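Local coordinates for tail assembly chaperone (Enterobacteria phage HK97, PDB 2OB9), which probably acts as a chaperone in assembly of the phage tail and has a spiral structure shared with highly diverged relatives, at residues R98-G102 against P103-R107; S106-L109 against K110-L113; K64-R67 against N68-D72; P87-S90 against V91-E95; V74-I77 against D78-D82. One frame throughout, in Å; residues are numbered along the deposited sequence.

Interaction 1. Residues R98-G102 against P103-R107; sequences REIYG and PVHSR
Tyr101 and His105 run antiparallel alongside one another where the loop after helix 94-98 turns into helix 103-113. The tyrosine ring takes CB of His105 over one face, with CD1 3.5 Å from that CB. In return the imidazole receives the backbone of Tyr101: CA of Tyr101 stands over the His105 ring in a CH-pi contact, 4.3 Å from the centroid and 17° off the ring normal. The two rings meet obliquely, planes at 37°, and each is packed by an aliphatic carbon of the other residue, His105 CB on the tyrosine ring and Tyr101 CA on the imidazole. Because CG of Tyr101 lies anti to its own N (chi1 -170°), the ring runs along the first turn of the helix and carries its hydroxyl on to Ser106, where OH lies 3.3 Å from CA. The NE2 end of the imidazole meets Ile100, whose CG1 comes within 4.0 Å of NE2 of His105, the two side chains crossing at about a right angle. That NE2 is hydrogen-bonded to Ala11 O of the second subunit, while Trp28 meets the His105 ring edge-to-face; the imidazole is thus held from both its own chain and the neighbour. Ser106 OG likewise bonds Asn117 of the second subunit, with a weak bond back to Pro103 O. In the backbone, Ser106 N donates to Gly102 O at 3.1 Å. Gly102 as N-cap, followed by Pro103 in the first turn, makes this a helix N-terminus, here built into a subunit interface.

Interaction 2. Residues S106-L109 against K110-L113; sequences SRLL and KQAL
Leu109 and Leu113 pack one turn apart on helix 103-113, the i to i+4 pairing of an alpha-helix. Four backbone bonds carry the turn: Lys110, Gln111, Ala112 and Leu113 donate to the carbonyls of Ser106, Arg107, Leu108 and Leu109, the last being the shortest at 2.9 Å from Leu113 N to Leu109 O.

Among the apolar contacts, CD1 of Leu109 lies 3.9 Å from CG of Leu113, the two side chains crossing at a slant. Leu109, Ala112 and Leu113 all touch helix 61-79, through Asp72, Val79 and Leu75, and Ala119 of the second subunit packs on both leucines. Leu108 faces another way, onto Val23 and Trp28, and its CD2 meets the amide of Gln111 at 3.7 Å from NE2.

The polar side chains differ in their partners. Lys110 reaches away from the turn to bond Asn118 O of the second subunit. Arg107, bent at chi3 (63°), runs beside Gln111 in the same direction, and its NH2 makes a salt bridge to Glu27. The guanidinium and amide planes are 45° apart, and Arg107 NH1 sits 3.1 Å from Gln111 NE2, a meeting of two donors and not a hydrogen bond.

Interaction 3. Residues K64-R67 against N68-D72; sequences KAHR and NLCAD
Regular i to i+4 bonding runs from Lys64 to Ala71, with Cys70 N to His66 O at 2.9 Å the straightest of the four bonds. On one side of the helix, Cys70 SG stands over a face of the His66 imidazole, 3.9 Å from the ring centroid and 24° off its normal, shifted toward the rim so that NE2 is the nearest ring atom at 3.6 Å. CG of His66 is anti to the backbone N (chi1 175°), which tilts the ring toward the next turn, where Cys70 SG meets its face. Trp43 and Trp46 of the second subunit also meet this ring.

Around the helix from there, Asn68 turns its amide back to the preceding turn. CG sits beside its own N, and ND2 reaches Lys64 O at 2.7 Å in a bent, weak bond (125°). Asn68 N donates to the same oxygen at 3.3 Å, so one carbonyl takes two donors from a single residue. The aliphatic part of Lys64 lies across this amide, CG 3.7 Å from ND2.

Cys70 and Ala71 also pack on helix 40-49 of their own chain. The whole is a sulfur-aromatic i, i+4 pair on an alpha-helix, at a helical interface with the second subunit.

Interaction 4. Residues P87-S90 against V91-E95; sequences PVFS and VDEEE
Ser90 and Glu93 bond to each other through both backbone and side chain. Glu93 has CG wedged between its N and its carbonyl carbon (chi1 53°), and a bend farther along the chain, at chi2, brings the carboxylate back over the preceding residues. OE1 then accepts from Ser90 N at 3.0 Å, nearly straight (169°), on its anti lone pair. In the other direction Glu93 N donates to Ser90 O at 3.1 Å. The backbone bond closes a turn at residues 90-93, with the Glu93 carboxylate folded back onto Ser90 N, and the same Glu93 is the N-cap of helix 94-98. Ser90 OG sits 3.2 Å from Asp92 N, which gives it a weak hydrogen bond; the hydroxyl is also 3.3 Å from Glu93 OE1.

The aliphatic part of Glu93 crosses Phe89 at about a right angle, CG lying 3.9 Å from Phe89 CB. Ring and carboxylate planes are 72° apart. Phe89 packs on Phe76 and Leu80, with Met12 of the second subunit also against it. Glu94 points away from the turn and makes salt bridges to Arg98 through OE2 and to Arg45 through OE1.

Interaction 5. Residues V74-I77 against D78-D82; sequences VLFI and DVLCD
Phe76 and Leu80 lie side by side at the end of helix 61-79, pointing the same way, with CD2 of Leu80 3.5 Å from CZ of the ring. Leu80 CB sits over one face of that ring, offset toward its rim. Both side chains have CG anti to the backbone N (Phe76 chi1 173°), which lets them run together although Leu80 has already left the helix.

Beneath them the backbone bonds are changing partner. Val79 N donates to Leu75 O at 3.0 Å and, weakly, to Phe76 O; Leu80 N reaches that same Phe76 O at 3.2 Å, also weakly (133°). A water lies 2.5 Å from Ile77 O and 2.8 Å from Leu80 O and may link the two, though it has more acceptors within reach than protons.

Farther out, strand 80-81 begins at once and pairs with strand 31-36, Cys81 bonding Val34. Leu80 packs on Val33 and Leu35 there, and Phe89, Val97 and the His105 ring pack against Phe76. Asp78 turns away from the turn to a salt bridge with Arg36 and a bond from Ser39 N. The chemistry is thus mixed: an apolar pair carries the helix-to-strand junction on its buried side, while weak bonds, and probably a water, meet the carbonyls as regular helical bonding stops.

How the interactions relate
From the N terminus, interactions 3 and 5 come first, in series on helix 61-79: 64-72 toward its start and 74-82 at its end, where strand 80-81 joins the sheet. Interaction 4 then brings the chain back alongside interaction 5, Glu94 and Ser90 lying on Ile77 and Val88 N probably hydrogen-bonded to Leu80 O. Its segments run on through helix 94-98 to interaction 1, which turns the chain into helix 103-113. Interaction 2 continues that helix and shares Ser106 and Arg107 with interaction 1. No contact encloses another. Tyr101 rests on Leu69, Asp72 and Phe76, while Leu109, Ala112 and Leu113 cover Leu75 and Val79, packing helix 103-113 against helix 61-79.

Interaction 1. Residues R98-G102 against P103-R107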
loop_
_atom_site.group_PDB
_atom_site.type_symbol
_atom_site.label_atom_id
_atom_site.label_comp_id
_atom_site.label_asym_id
_atom_site.label_seq_id
_atom_site.Cartn_x
_atom_site.Cartn_y
_atom_site.Cartn_z
ATOM N N ARG A 98 -3.271 0.582 35.595
ATOM C CA ARG A 98 -4.073 -0.286 34.729
ATOM C C ARG A 98 -5.080 -1.206 35.460
ATOM O O ARG A 98 -6.213 -1.368 34.987
ATOM C CB ARG A 98 -3.163 -1.120 33.807
ATOM C CG ARG A 98 -3.530 -1.041 32.316
ATOM C CD ARG A 98 -2.804 -2.120 31.465
ATOM N NE ARG A 98 -1.411 -1.778 31.178
ATOM C CZ ARG A 98 -0.376 -2.607 31.290
ATOM N NH1 ARG A 98 -0.549 -3.855 31.689
ATOM N NH2 ARG A 98 0.843 -2.181 30.995
ATOM N N GLU A 99 -4.702 -1.778 36.608
ATOM C CA GLU A 99 -5.645 -2.647 37.336
ATOM C C GLU A 99 -6.808 -1.961 38.078
ATOM O O GLU A 99 -7.830 -2.616 38.369
ATOM C CB GLU A 99 -4.948 -3.682 38.233
ATOM C CG GLU A 99 -3.834 -3.203 39.118
ATOM C CD GLU A 99 -3.404 -4.277 40.134
ATOM O OE1 GLU A 99 -4.281 -4.788 40.883
ATOM O OE2 GLU A 99 -2.191 -4.608 40.183
ATOM N N ILE A 100 -6.684 -0.665 38.347
ATOM C CA ILE A 100 -7.746 0.076 39.011
ATOM C C ILE A 100 -8.432 1.084 38.110
ATOM O O ILE A 100 -9.405 1.703 38.519
ATOM C CB ILE A 100 -7.273 0.807 40.360
ATOM C CG1 ILE A 100 -6.962 2.325 40.184
ATOM C CG2 ILE A 100 -6.276 -0.042 41.183
ATOM C CD1 ILE A 100 -5.699 2.785 39.499
ATOM N N TYR A 101 -7.918 1.278 36.899
ATOM C CA TYR A 101 -8.475 2.247 35.978
ATOM C C TYR A 101 -9.945 1.959 35.657
ATOM O O TYR A 101 -10.314 0.867 35.187
ATOM C CB TYR A 101 -7.632 2.288 34.704
ATOM C CG TYR A 101 -7.914 3.405 33.712
ATOM C CD1 TYR A 101 -7.187 4.608 33.750
ATOM C CD2 TYR A 101 -8.839 3.229 32.675
ATOM C CE1 TYR A 101 -7.406 5.618 32.788
ATOM C CE2 TYR A 101 -9.062 4.223 31.714
ATOM C CZ TYR A 101 -8.345 5.424 31.785
ATOM O OH TYR A 101 -8.562 6.413 30.847
ATOM N N GLY A 102 -10.783 2.956 35.905
ATOM C CA GLY A 102 -12.200 2.826 35.638
ATOM C C GLY A 102 -12.811 4.151 35.244
ATOM O O GLY A 102 -12.106 5.037 34.741
ATOM N N PRO A 103 -14.130 4.284 35.442
ATOM C CA PRO A 103 -14.955 5.389 34.932
ATOM C C PRO A 103 -14.465 6.817 35.261
ATOM O O PRO A 103 -14.512 7.689 34.400
ATOM C CB PRO A 103 -16.331 5.112 35.566
ATOM C CG PRO A 103 -16.360 3.632 35.740
ATOM C CD PRO A 103 -14.942 3.286 36.159
ATOM N N VAL A 104 -14.041 7.060 36.491
ATOM C CA VAL A 104 -13.540 8.373 36.893
ATOM C C VAL A 104 -12.251 8.751 36.143
ATOM O O VAL A 104 -12.168 9.829 35.551
ATOM C CB VAL A 104 -13.375 8.489 38.451
ATOM C CG1 VAL A 104 -12.784 9.860 38.856
ATOM C CG2 VAL A 104 -14.711 8.248 39.128
ATOM N N HIS A 105 -11.265 7.854 36.166
ATOM C CA HIS A 105 -10.001 8.063 35.468
ATOM C C HIS A 105 -10.240 8.367 33.995
ATOM O O HIS A 105 -9.639 9.255 33.420
ATOM C CB HIS A 105 -9.108 6.827 35.595
ATOM C CG HIS A 105 -8.968 6.334 37.000
ATOM N ND1 HIS A 105 -9.987 5.685 37.661
ATOM C CD2 HIS A 105 -7.949 6.435 37.884
ATOM C CE1 HIS A 105 -9.594 5.377 38.878
ATOM N NE2 HIS A 105 -8.369 5.848 39.048
ATOM N N SER A 106 -11.136 7.619 33.393
ATOM C CA SER A 106 -11.362 7.743 31.976
ATOM C C SER A 106 -12.107 9.036 31.634
ATOM O O SER A 106 -11.870 9.618 30.603
ATOM C CB SER A 106 -12.040 6.484 31.441
ATOM O OG SER A 106 -13.455 6.632 31.430
ATOM N N ARG A 107 -12.959 9.499 32.542
ATOM C CA ARG A 107 -13.654 10.802 32.417
ATOM C C ARG A 107 -12.677 11.966 32.665
ATOM O O ARG A 107 -12.815 13.033 32.095
ATOM C CB ARG A 107 -14.792 10.872 33.432
ATOM C CG ARG A 107 -15.621 12.153 33.351
ATOM C CD ARG A 107 -16.660 12.344 34.517
ATOM N NE ARG A 107 -16.076 12.480 35.879
ATOM C CZ ARG A 107 -15.441 13.570 36.324
ATOM N NH1 ARG A 107 -15.261 14.628 35.521
ATOM N NH2 ARG A 107 -14.977 13.607 37.581
#

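Interaction 2. Residues S106-L109 against K110-L113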
loop_
_atom_site.group_PDB
_atom_site.type_symbol
_atom_site.label_atom_id
_atom_site.label_comp_id
_atom_site.label_asym_id
_atom_site.label_seq_id
_atom_site.Cartn_x
_atom_site.Cartn_y
_atom_site.Cartn_z
ATOM N N SER A 106 -11.136 7.619 33.393
ATOM C CA SER A 106 -11.362 7.743 31.976
ATOM C C SER A 106 -12.107 9.036 31.634
ATOM O O SER A 106 -11.870 9.618 30.603
ATOM C CB SER A 106 -12.040 6.484 31.441
ATOM O OG SER A 106 -13.455 6.632 31.430
ATOM N N ARG A 107 -12.959 9.499 32.542
ATOM C CA ARG A 107 -13.654 10.802 32.417
ATOM C C ARG A 107 -12.677 11.966 32.665
ATOM O O ARG A 107 -12.815 13.033 32.095
ATOM C CB ARG A 107 -14.792 10.872 33.432
ATOM C CG ARG A 107 -15.621 12.153 33.351
ATOM C CD ARG A 107 -16.660 12.344 34.517
ATOM N NE ARG A 107 -16.076 12.480 35.879
ATOM C CZ ARG A 107 -15.441 13.570 36.324
ATOM N NH1 ARG A 107 -15.261 14.628 35.521
ATOM N NH2 ARG A 107 -14.977 13.607 37.581
ATOM N N LEU A 108 -11.683 11.748 33.525
ATOM C CA LEU A 108 -10.629 12.748 33.738
ATOM C C LEU A 108 -9.681 12.809 32.533
ATOM O O LEU A 108 -9.301 13.899 32.128
ATOM C CB LEU A 108 -9.858 12.509 35.070
ATOM C CG LEU A 108 -10.614 12.844 36.367
ATOM C CD1 LEU A 108 -9.832 12.405 37.578
ATOM C CD2 LEU A 108 -10.945 14.357 36.486
ATOM N N LEU A 109 -9.332 11.665 31.942
ATOM C CA LEU A 109 -8.600 11.674 30.695
ATOM C C LEU A 109 -9.292 12.515 29.607
ATOM O O LEU A 109 -8.629 13.357 28.977
ATOM C CB LEU A 109 -8.314 10.266 30.189
ATOM C CG LEU A 109 -7.557 10.061 28.852
ATOM C CD1 LEU A 109 -6.241 10.871 28.807
ATOM C CD2 LEU A 109 -7.224 8.567 28.658
ATOM N N LYS A 110 -10.593 12.285 29.383
ATOM C CA LYS A 110 -11.356 13.031 28.377
ATOM C C LYS A 110 -11.342 14.529 28.600
ATOM O O LYS A 110 -11.084 15.282 27.692
ATOM C CB LYS A 110 -12.801 12.526 28.273
ATOM C CG LYS A 110 -12.913 11.331 27.351
ATOM C CD LYS A 110 -14.219 10.618 27.520
ATOM C CE LYS A 110 -14.225 9.303 26.746
ATOM N NZ LYS A 110 -14.578 9.489 25.302
ATOM N N GLN A 111 -11.647 14.946 29.819
ATOM C CA GLN A 111 -11.576 16.326 30.232
ATOM C C GLN A 111 -10.185 16.892 29.884
ATOM O O GLN A 111 -10.107 17.961 29.280
ATOM C CB GLN A 111 -11.878 16.407 31.728
ATOM C CG GLN A 111 -12.797 17.533 32.148
ATOM C CD GLN A 111 -13.119 17.532 33.645
ATOM O OE1 GLN A 111 -13.438 18.580 34.225
ATOM N NE2 GLN A 111 -13.050 16.365 34.269
ATOM N N ALA A 112 -9.101 16.159 30.199
ATOM C CA ALA A 112 -7.732 16.619 29.844
ATOM C C ALA A 112 -7.493 16.789 28.325
ATOM O O ALA A 112 -6.892 17.784 27.889
ATOM C CB ALA A 112 -6.660 15.720 30.448
ATOM N N LEU A 113 -7.958 15.815 27.541
ATOM C CA LEU A 113 -7.867 15.861 26.079
ATOM C C LEU A 113 -8.729 16.980 25.477
ATOM O O LEU A 113 -8.403 17.445 24.427
ATOM C CB LEU A 113 -8.174 14.485 25.411
ATOM C CG LEU A 113 -7.316 13.291 25.890
ATOM C CD1 LEU A 113 -7.668 11.984 25.185
ATOM C CD2 LEU A 113 -5.847 13.607 25.780
#

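Interaction 3. Residues K64-R67 against N68-D72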
loop_
_atom_site.group_PDB
_atom_site.type_symbol
_atom_site.label_atom_id
_atom_site.label_comp_id
_atom_site.label_asym_id
_atom_site.label_seq_id
_atom_site.Cartn_x
_atom_site.Cartn_y
_atom_site.Cartn_z
ATOM N N LYS A 64 -8.167 -5.449 20.446
ATOM C CA LYS A 64 -8.407 -4.035 20.127
ATOM C C LYS A 64 -8.778 -3.166 21.353
ATOM O O LYS A 64 -8.140 -2.153 21.590
ATOM C CB LYS A 64 -9.459 -3.880 19.014
ATOM C CG LYS A 64 -9.828 -2.407 18.742
ATOM C CD LYS A 64 -10.907 -2.244 17.622
ATOM C CE LYS A 64 -11.127 -0.689 17.363
ATOM N NZ LYS A 64 -11.576 0.037 18.635
ATOM N N ALA A 65 -9.799 -3.567 22.120
ATOM C CA ALA A 65 -10.157 -2.912 23.415
ATOM C C ALA A 65 -9.080 -2.926 24.500
ATOM O O ALA A 65 -9.004 -2.005 25.318
ATOM C CB ALA A 65 -11.438 -3.507 23.990
ATOM N N HIS A 66 -8.275 -3.978 24.557
ATOM C CA HIS A 66 -7.272 -4.064 25.620
ATOM C C HIS A 66 -6.151 -3.047 25.405
ATOM O O HIS A 66 -5.741 -2.344 26.339
ATOM C CB HIS A 66 -6.684 -5.474 25.721
ATOM C CG HIS A 66 -5.579 -5.576 26.719
ATOM N ND1 HIS A 66 -5.789 -5.440 28.074
ATOM C CD2 HIS A 66 -4.249 -5.769 26.558
ATOM C CE1 HIS A 66 -4.638 -5.577 28.708
ATOM N NE2 HIS A 66 -3.690 -5.783 27.811
ATOM N N ARG A 67 -5.687 -2.957 24.165
ATOM C CA ARG A 67 -4.597 -2.070 23.843
ATOM C C ARG A 67 -5.029 -0.603 23.873
ATOM O O ARG A 67 -4.224 0.268 24.193
ATOM C CB ARG A 67 -3.942 -2.472 22.516
ATOM C CG ARG A 67 -4.582 -1.847 21.332
ATOM C CD ARG A 67 -4.253 -2.584 20.065
ATOM N NE ARG A 67 -4.752 -1.790 18.948
ATOM C CZ ARG A 67 -4.914 -2.242 17.720
ATOM N NH1 ARG A 67 -4.616 -3.505 17.427
ATOM N NH2 ARG A 67 -5.390 -1.422 16.794
ATOM N N ASN A 68 -6.303 -0.332 23.609
ATOM C CA ASN A 68 -6.832 1.021 23.766
ATOM C C ASN A 68 -6.889 1.423 25.223
ATOM O O ASN A 68 -6.628 2.572 25.599
ATOM C CB ASN A 68 -8.182 1.166 23.063
ATOM C CG ASN A 68 -8.029 1.368 21.548
ATOM O OD1 ASN A 68 -7.438 2.365 21.087
ATOM N ND2 ASN A 68 -8.555 0.439 20.771
ATOM N N LEU A 69 -7.192 0.447 26.063
ATOM C CA LEU A 69 -7.151 0.630 27.492
ATOM C C LEU A 69 -5.726 0.931 27.973
ATOM O O LEU A 69 -5.521 1.919 28.636
ATOM C CB LEU A 69 -7.737 -0.588 28.194
ATOM C CG LEU A 69 -7.781 -0.480 29.718
ATOM C CD1 LEU A 69 -8.969 0.426 30.172
ATOM C CD2 LEU A 69 -7.811 -1.924 30.340
ATOM N N CYS A 70 -4.766 0.076 27.632
ATOM C CA CYS A 70 -3.345 0.322 27.867
ATOM C C CYS A 70 -2.851 1.683 27.441
ATOM O O CYS A 70 -2.112 2.336 28.181
ATOM C CB CYS A 70 -2.485 -0.725 27.160
ATOM S SG CYS A 70 -2.791 -2.325 27.790
ATOM N N ALA A 71 -3.212 2.074 26.224
ATOM C CA ALA A 71 -2.869 3.385 25.684
ATOM C C ALA A 71 -3.541 4.491 26.479
ATOM O O ALA A 71 -2.901 5.517 26.764
ATOM C CB ALA A 71 -3.273 3.471 24.238
ATOM N N ASP A 72 -4.824 4.289 26.841
ATOM C CA ASP A 72 -5.546 5.290 27.626
ATOM C C ASP A 72 -4.841 5.474 28.977
ATOM O O ASP A 72 -4.603 6.602 29.424
ATOM C CB ASP A 72 -7.027 4.932 27.828
ATOM C CG ASP A 72 -7.876 5.170 26.593
ATOM O OD1 ASP A 72 -7.334 5.614 25.558
ATOM O OD2 ASP A 72 -9.102 4.882 26.632
#

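Interaction 4. Residues P87-S90 against V91-E95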
loop_
_atom_site.group_PDB
_atom_site.type_symbol
_atom_site.label_atom_id
_atom_site.label_comp_id
_atom_site.label_asym_id
_atom_site.label_seq_id
_atom_site.Cartn_x
_atom_site.Cartn_y
_atom_site.Cartn_z
ATOM N N PRO A 87 3.166 15.602 38.999
ATOM C CA PRO A 87 2.613 14.295 38.571
ATOM C C PRO A 87 2.094 13.468 39.744
ATOM O O PRO A 87 2.778 13.346 40.754
ATOM C CB PRO A 87 3.840 13.586 37.969
ATOM C CG PRO A 87 5.101 14.318 38.678
ATOM C CD PRO A 87 4.567 15.748 38.552
ATOM N N VAL A 88 0.902 12.898 39.637
ATOM C CA VAL A 88 0.463 11.945 40.668
ATOM C C VAL A 88 1.193 10.577 40.547
ATOM O O VAL A 88 1.557 9.951 41.566
ATOM C CB VAL A 88 -1.089 11.737 40.658
ATOM C CG1 VAL A 88 -1.506 10.771 41.772
ATOM C CG2 VAL A 88 -1.818 13.055 40.836
ATOM N N PHE A 89 1.343 10.103 39.303
ATOM C CA PHE A 89 1.890 8.791 38.999
ATOM C C PHE A 89 3.086 8.996 38.126
ATOM O O PHE A 89 3.094 9.915 37.302
ATOM C CB PHE A 89 0.870 7.908 38.263
ATOM C CG PHE A 89 -0.383 7.645 39.050
ATOM C CD1 PHE A 89 -0.348 6.830 40.193
ATOM C CD2 PHE A 89 -1.608 8.206 38.654
ATOM C CE1 PHE A 89 -1.504 6.588 40.960
ATOM C CE2 PHE A 89 -2.785 7.959 39.398
ATOM C CZ PHE A 89 -2.730 7.141 40.559
ATOM N N SER A 90 4.135 8.196 38.329
ATOM C CA SER A 90 5.199 8.157 37.341
ATOM C C SER A 90 4.813 7.202 36.195
ATOM O O SER A 90 3.935 6.325 36.323
ATOM C CB SER A 90 6.534 7.705 37.966
ATOM O OG SER A 90 6.431 6.341 38.307
ATOM N N VAL A 91 5.502 7.392 35.072
ATOM C CA VAL A 91 5.526 6.433 33.955
ATOM C C VAL A 91 5.676 4.979 34.428
ATOM O O VAL A 91 5.033 4.080 33.891
ATOM C CB VAL A 91 6.615 6.849 32.888
ATOM C CG1 VAL A 91 7.783 7.634 33.532
ATOM C CG2 VAL A 91 7.118 5.658 32.081
ATOM N N ASP A 92 6.472 4.773 35.478
ATOM C CA ASP A 92 6.794 3.444 35.959
ATOM C C ASP A 92 5.650 2.677 36.628
ATOM O O ASP A 92 5.734 1.464 36.795
ATOM C CB ASP A 92 8.033 3.491 36.870
ATOM C CG ASP A 92 9.292 3.895 36.118
ATOM O OD1 ASP A 92 9.406 3.604 34.901
ATOM O OD2 ASP A 92 10.177 4.507 36.743
ATOM N N GLU A 93 4.592 3.369 37.034
ATOM C CA GLU A 93 3.467 2.661 37.651
ATOM C C GLU A 93 2.249 2.556 36.756
ATOM O O GLU A 93 1.121 2.533 37.232
ATOM C CB GLU A 93 3.134 3.194 39.063
ATOM C CG GLU A 93 2.907 4.700 39.214
ATOM C CD GLU A 93 3.420 5.226 40.576
ATOM O OE1 GLU A 93 4.029 6.292 40.635
ATOM O OE2 GLU A 93 3.217 4.569 41.596
ATOM N N GLU A 94 2.495 2.454 35.450
ATOM C CA GLU A 94 1.437 2.277 34.464
ATOM C C GLU A 94 0.603 1.052 34.791
ATOM O O GLU A 94 -0.618 1.116 34.877
ATOM C CB GLU A 94 2.050 2.134 33.065
ATOM C CG GLU A 94 1.054 1.784 31.932
ATOM C CD GLU A 94 1.779 1.222 30.688
ATOM O OE1 GLU A 94 2.193 2.035 29.820
ATOM O OE2 GLU A 94 1.944 -0.022 30.593
ATOM N N GLU A 95 1.299 -0.052 34.983
ATOM C CA GLU A 95 0.724 -1.355 35.269
ATOM C C GLU A 95 -0.089 -1.403 36.565
ATOM O O GLU A 95 -1.136 -2.048 36.607
ATOM C CB GLU A 95 1.867 -2.382 35.293
ATOM C CG GLU A 95 3.204 -1.734 35.721
ATOM C CD GLU A 95 4.107 -1.246 34.570
ATOM O OE1 GLU A 95 4.408 -2.021 33.625
ATOM O OE2 GLU A 95 4.571 -0.087 34.650
#

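Interaction 5. Residues V74-I77 against D78-D82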
loop_
_atom_site.group_PDB
_atom_site.type_symbol
_atom_site.label_atom_id
_atom_site.label_comp_id
_atom_site.label_asym_id
_atom_site.label_seq_id
_atom_site.Cartn_x
_atom_site.Cartn_y
_atom_site.Cartn_z
ATOM N N VAL A 74 -1.782 5.274 29.805
ATOM C CA VAL A 74 -0.511 5.965 29.530
ATOM C C VAL A 74 -0.691 7.449 29.359
ATOM O O VAL A 74 0.103 8.247 29.883
ATOM C CB VAL A 74 0.187 5.370 28.254
ATOM C CG1 VAL A 74 1.070 6.419 27.482
ATOM C CG2 VAL A 74 0.969 4.148 28.620
ATOM N N LEU A 75 -1.717 7.829 28.612
ATOM C CA LEU A 75 -2.085 9.216 28.538
ATOM C C LEU A 75 -2.555 9.696 29.908
ATOM O O LEU A 75 -2.261 10.822 30.306
ATOM C CB LEU A 75 -3.174 9.470 27.460
ATOM C CG LEU A 75 -2.787 9.780 26.033
ATOM C CD1 LEU A 75 -4.014 10.177 25.200
ATOM C CD2 LEU A 75 -1.722 10.867 26.008
ATOM N N PHE A 76 -3.331 8.877 30.609
ATOM C CA PHE A 76 -3.893 9.297 31.920
ATOM C C PHE A 76 -2.842 9.684 32.954
ATOM O O PHE A 76 -2.948 10.710 33.665
ATOM C CB PHE A 76 -4.811 8.218 32.511
ATOM C CG PHE A 76 -5.281 8.540 33.922
ATOM C CD1 PHE A 76 -6.291 9.479 34.143
ATOM C CD2 PHE A 76 -4.705 7.909 35.033
ATOM C CE1 PHE A 76 -6.723 9.782 35.449
ATOM C CE2 PHE A 76 -5.141 8.222 36.350
ATOM C CZ PHE A 76 -6.155 9.136 36.536
ATOM N N ILE A 77 -1.855 8.816 33.066
ATOM C CA ILE A 77 -0.774 8.991 33.971
ATOM C C ILE A 77 -0.046 10.302 33.676
ATOM O O ILE A 77 0.473 10.935 34.568
ATOM C CB ILE A 77 0.127 7.794 33.855
ATOM C CG1 ILE A 77 -0.436 6.648 34.691
ATOM C CG2 ILE A 77 1.563 8.121 34.192
ATOM C CD1 ILE A 77 0.075 5.286 34.195
ATOM N N ASP A 78 -0.052 10.709 32.419
ATOM C CA ASP A 78 0.647 11.877 32.008
ATOM C C ASP A 78 -0.160 13.147 32.209
ATOM O O ASP A 78 0.391 14.211 32.500
ATOM C CB ASP A 78 1.025 11.733 30.543
ATOM C CG ASP A 78 1.996 12.815 30.091
ATOM O OD1 ASP A 78 3.156 12.825 30.580
ATOM O OD2 ASP A 78 1.562 13.641 29.260
ATOM N N VAL A 79 -1.471 13.063 32.062
ATOM C CA VAL A 79 -2.281 14.265 32.220
ATOM C C VAL A 79 -2.581 14.665 33.653
ATOM O O VAL A 79 -2.886 15.819 33.894
ATOM C CB VAL A 79 -3.592 14.215 31.376
ATOM C CG1 VAL A 79 -3.272 13.905 29.929
ATOM C CG2 VAL A 79 -4.623 13.232 31.965
ATOM N N LEU A 80 -2.506 13.727 34.594
ATOM C CA LEU A 80 -3.045 13.936 35.950
ATOM C C LEU A 80 -2.008 14.438 36.920
ATOM O O LEU A 80 -1.014 13.757 37.176
ATOM C CB LEU A 80 -3.669 12.636 36.532
ATOM C CG LEU A 80 -4.377 12.791 37.893
ATOM C CD1 LEU A 80 -5.701 13.551 37.700
ATOM C CD2 LEU A 80 -4.615 11.438 38.606
ATOM N N CYS A 81 -2.283 15.614 37.490
ATOM C CA CYS A 81 -1.347 16.319 38.353
ATOM C C CYS A 81 -2.042 16.717 39.647
ATOM O O CYS A 81 -3.265 16.827 39.693
ATOM C CB CYS A 81 -0.784 17.560 37.631
ATOM S SG CYS A 81 0.252 17.228 36.173
ATOM N N ASP A 82 -1.257 16.917 40.698
ATOM C CA ASP A 82 -1.761 17.499 41.932
ATOM C C ASP A 82 -1.827 19.039 41.816
ATOM O O ASP A 82 -1.428 19.589 40.801
ATOM C CB ASP A 82 -0.945 17.018 43.144
ATOM C CG ASP A 82 0.491 17.572 43.183
ATOM O OD1 ASP A 82 0.801 18.569 42.543
ATOM O OD2 ASP A 82 1.332 17.000 43.892
HETATM O O HOH W 1 -0.172 11.091 36.950
#